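Local coordinates for surface antigen protein 2 (Candida albicans, PDB 4Y7S) that binds heme as a secreted hemophore, helping the fungus take iron from human hemoglobin during hyphal growth, at residues P8-A13 and A19-D24. Numbering follows the deposited sequence.
Sequences PVPKTA and ADRIYD. With HEB (heme b/c), chain D.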
loop_
_atom_site.group_PDB
_atom_site.type_symbol
_atom_site.label_atom_id
_atom_site.label_comp_id
_atom_site.label_asym_id
_atom_site.label_seq_id
_atom_site.Cartn_x
_atom_site.Cartn_y
_atom_site.Cartn_z
ATOM N N PRO A 8 13.950 -16.140 13.753
ATOM C CA PRO A 8 13.029 -15.731 14.813
ATOM C C PRO A 8 13.249 -14.283 15.257
ATOM O O PRO A 8 14.325 -13.685 15.070
ATOM C CB PRO A 8 13.310 -16.741 15.941
ATOM C CG PRO A 8 14.682 -17.259 15.675
ATOM C CD PRO A 8 14.852 -17.224 14.177
ATOM N N VAL A 9 12.169 -13.699 15.763
ATOM C CA VAL A 9 12.154 -12.329 16.265
ATOM C C VAL A 9 11.513 -12.319 17.679
ATOM O O VAL A 9 10.649 -13.148 17.954
ATOM C CB VAL A 9 11.369 -11.428 15.284
ATOM C CG1 VAL A 9 9.920 -11.909 15.139
ATOM C CG2 VAL A 9 11.408 -9.999 15.705
ATOM N N PRO A 10 11.936 -11.401 18.575
ATOM C CA PRO A 10 11.261 -11.289 19.874
ATOM C C PRO A 10 9.792 -10.936 19.665
ATOM O O PRO A 10 9.514 -10.075 18.843
ATOM C CB PRO A 10 12.007 -10.147 20.572
ATOM C CG PRO A 10 13.302 -10.039 19.877
ATOM C CD PRO A 10 13.046 -10.435 18.462
ATOM N N LYS A 11 8.866 -11.567 20.373
ATOM C CA LYS A 11 7.442 -11.277 20.150
ATOM C C LYS A 11 6.905 -10.179 21.083
ATOM O O LYS A 11 5.740 -10.202 21.492
ATOM C CB LYS A 11 6.633 -12.559 20.282
ATOM C CG LYS A 11 6.891 -13.520 19.136
ATOM C CD LYS A 11 6.348 -14.896 19.433
ATOM C CE LYS A 11 6.530 -15.813 18.243
ATOM N NZ LYS A 11 5.945 -17.158 18.495
ATOM N N THR A 12 7.788 -9.246 21.433
ATOM C CA THR A 12 7.447 -8.060 22.209
ATOM C C THR A 12 8.356 -6.921 21.766
ATOM O O THR A 12 9.399 -7.159 21.144
ATOM C CB THR A 12 7.587 -8.348 23.751
ATOM O OG1 THR A 12 6.776 -7.455 24.526
ATOM C CG2 THR A 12 9.015 -8.266 24.204
ATOM N N ALA A 13 7.983 -5.685 22.067
ATOM C CA ALA A 13 8.844 -4.560 21.711
ATOM C C ALA A 13 8.642 -3.347 22.619
ATOM O O ALA A 13 7.596 -3.198 23.223
ATOM C CB ALA A 13 8.616 -4.170 20.262
ATOM N N ALA A 19 11.610 -0.182 14.860
ATOM C CA ALA A 19 12.314 0.791 15.682
ATOM C C ALA A 19 13.304 0.173 16.668
ATOM O O ALA A 19 14.413 0.681 16.812
ATOM C CB ALA A 19 11.308 1.640 16.440
ATOM N N ASP A 20 12.906 -0.904 17.349
ATOM C CA ASP A 20 13.733 -1.484 18.388
ATOM C C ASP A 20 15.080 -1.927 17.813
ATOM O O ASP A 20 16.071 -1.966 18.512
ATOM C CB ASP A 20 13.032 -2.690 19.058
ATOM C CG ASP A 20 11.963 -2.272 20.080
ATOM O OD1 ASP A 20 11.459 -1.128 19.996
ATOM O OD2 ASP A 20 11.637 -3.085 20.986
ATOM N N ARG A 21 15.115 -2.288 16.540
ATOM C CA ARG A 21 16.356 -2.786 15.962
ATOM C C ARG A 21 17.400 -1.700 15.744
ATOM O O ARG A 21 18.593 -1.982 15.770
ATOM C CB ARG A 21 16.082 -3.468 14.623
ATOM C CG ARG A 21 15.154 -4.653 14.702
ATOM C CD ARG A 21 15.695 -5.813 15.586
ATOM N NE ARG A 21 14.544 -6.657 15.802
ATOM C CZ ARG A 21 13.808 -6.670 16.899
ATOM N NH1 ARG A 21 14.155 -5.976 17.970
ATOM N NH2 ARG A 21 12.744 -7.445 16.932
ATOM N N ILE A 22 16.959 -0.462 15.553
ATOM C CA ILE A 22 17.868 0.595 15.101
ATOM C C ILE A 22 17.814 1.900 15.902
ATOM O O ILE A 22 18.556 2.846 15.599
ATOM C CB ILE A 22 17.585 0.907 13.599
ATOM C CG1 ILE A 22 16.168 1.420 13.408
ATOM C CG2 ILE A 22 17.776 -0.346 12.740
ATOM C CD1 ILE A 22 15.834 1.823 11.938
ATOM N N TYR A 23 16.966 1.949 16.924
ATOM C CA TYR A 23 16.656 3.203 17.587
ATOM C C TYR A 23 17.907 3.859 18.143
ATOM O O TYR A 23 18.065 5.079 18.050
ATOM C CB TYR A 23 15.634 2.998 18.720
ATOM C CG TYR A 23 15.124 4.314 19.273
ATOM C CD1 TYR A 23 14.187 5.058 18.573
ATOM C CD2 TYR A 23 15.594 4.820 20.485
ATOM C CE1 TYR A 23 13.720 6.263 19.060
ATOM C CE2 TYR A 23 15.132 6.025 20.986
ATOM C CZ TYR A 23 14.193 6.742 20.267
ATOM O OH TYR A 23 13.728 7.945 20.747
ATOM N N ASP A 24 18.784 3.086 18.730
ATOM C CA ASP A 24 19.994 3.610 19.317
ATOM C C ASP A 24 21.091 3.959 18.321
ATOM O O ASP A 24 22.013 4.591 18.668
ATOM C CB ASP A 24 20.538 2.638 20.331
ATOM C CG ASP A 24 19.669 2.521 21.517
ATOM O OD1 ASP A 24 18.982 3.474 21.869
ATOM O OD2 ASP A 24 19.669 1.465 22.095
HETATM FE FE HEB D . 5.034 -11.665 10.047
HETATM C CHA HEB D . 4.521 -13.780 12.709
HETATM C CHB HEB D . 8.354 -12.611 9.997
HETATM C CHC HEB D . 5.427 -10.290 6.906
HETATM C CHD HEB D . 1.679 -11.158 9.718
HETATM N NA HEB D . 6.226 -12.989 11.144
HETATM C C1A HEB D . 5.810 -13.711 12.233
HETATM C C2A HEB D . 6.953 -14.402 12.778
HETATM C C3A HEB D . 8.015 -14.085 12.029
HETATM C C4A HEB D . 7.576 -13.185 10.981
HETATM C CMA HEB D . 9.478 -14.562 12.198
HETATM C CAA HEB D . 6.913 -15.345 14.010
HETATM C CBA HEB D . 6.982 -16.790 13.519
HETATM C CGA HEB D . 7.081 -17.754 14.679
HETATM O O1A HEB D . 7.691 -18.841 14.514
HETATM O O2A HEB D . 6.550 -17.448 15.767
HETATM N NB HEB D . 6.541 -11.546 8.727
HETATM C C1B HEB D . 7.865 -11.902 8.917
HETATM C C2B HEB D . 8.641 -11.401 7.796
HETATM C C3B HEB D . 7.802 -10.765 6.977
HETATM C C4B HEB D . 6.501 -10.843 7.537
HETATM C CMB HEB D . 10.161 -11.560 7.610
HETATM C CAB HEB D . 8.044 -10.040 5.640
HETATM C CBB HEB D . 9.109 -10.278 4.888
HETATM N NC HEB D . 3.803 -10.914 8.559
HETATM C C1C HEB D . 4.166 -10.305 7.391
HETATM C C2C HEB D . 3.014 -9.680 6.765
HETATM C C3C HEB D . 1.978 -9.919 7.571
HETATM C C4C HEB D . 2.457 -10.700 8.697
HETATM C CMC HEB D . 3.086 -8.887 5.431
HETATM C CAC HEB D . 0.498 -9.517 7.433
HETATM C CBC HEB D . 0.021 -9.010 6.301
HETATM N ND HEB D . 3.366 -12.396 11.021
HETATM C C1D HEB D . 2.075 -11.962 10.760
HETATM C C2D HEB D . 1.194 -12.450 11.789
HETATM C C3D HEB D . 2.079 -13.279 12.712
HETATM C C4D HEB D . 3.406 -13.180 12.165
HETATM C CMD HEB D . -0.323 -12.204 11.900
HETATM C CAD HEB D . 1.659 -14.009 14.001
HETATM C CBD HEB D . 1.220 -15.442 13.755
HETATM C CGD HEB D . 0.534 -15.936 15.008
HETATM O O1D HEB D . 0.526 -15.204 16.045
HETATM O O2D HEB D . -0.017 -17.071 14.962
HETATM O O HOH W 1 10.437 -7.358 17.938
#
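Val-9 and Arg-21 show how a long arginine side chain reaches from a short helix to a heme-pocket loop. Arg-21 turns at chi2 (-62°) and then runs out to the loop, where its NH2 comes very close to CG2 of Val-9, the methyl lying at the guanidinium edge near its plane. Pro-10 comes from the opposite direction and brings its CD to 3.4 Å from the same NH2. A water lies between Arg-21 NH2 and Pro-10 O, 3.0 Å from the latter, and probably bridges them, though its distance to NH2 is unusually short.

Val-9 faces two ways. A chi1 of 60° sets CG2 opposite the backbone N, against the arginine, and leaves CG1 on the heme side, 4.0 Å from the heme methyl CMA. Lys-11 stretches its extended chain to a heme propionate, its NZ making a weak hydrogen bond to O2A.

Farther along, Asp-20 OD2 lies 3.3 Å from Ala-13 CB, but the carboxylate is held chiefly by backbone N-H groups of the linking residues, OD2 by Ser-14 and OD1 by Ile-15.

Within the CFEM helical basket, this surface contact joins the loop bordering the heme to the short, weakly bonded helix 19-22, with Arg-21 also touching Thr-48 of helix 48-53 and Ala-84 of helix 72-87.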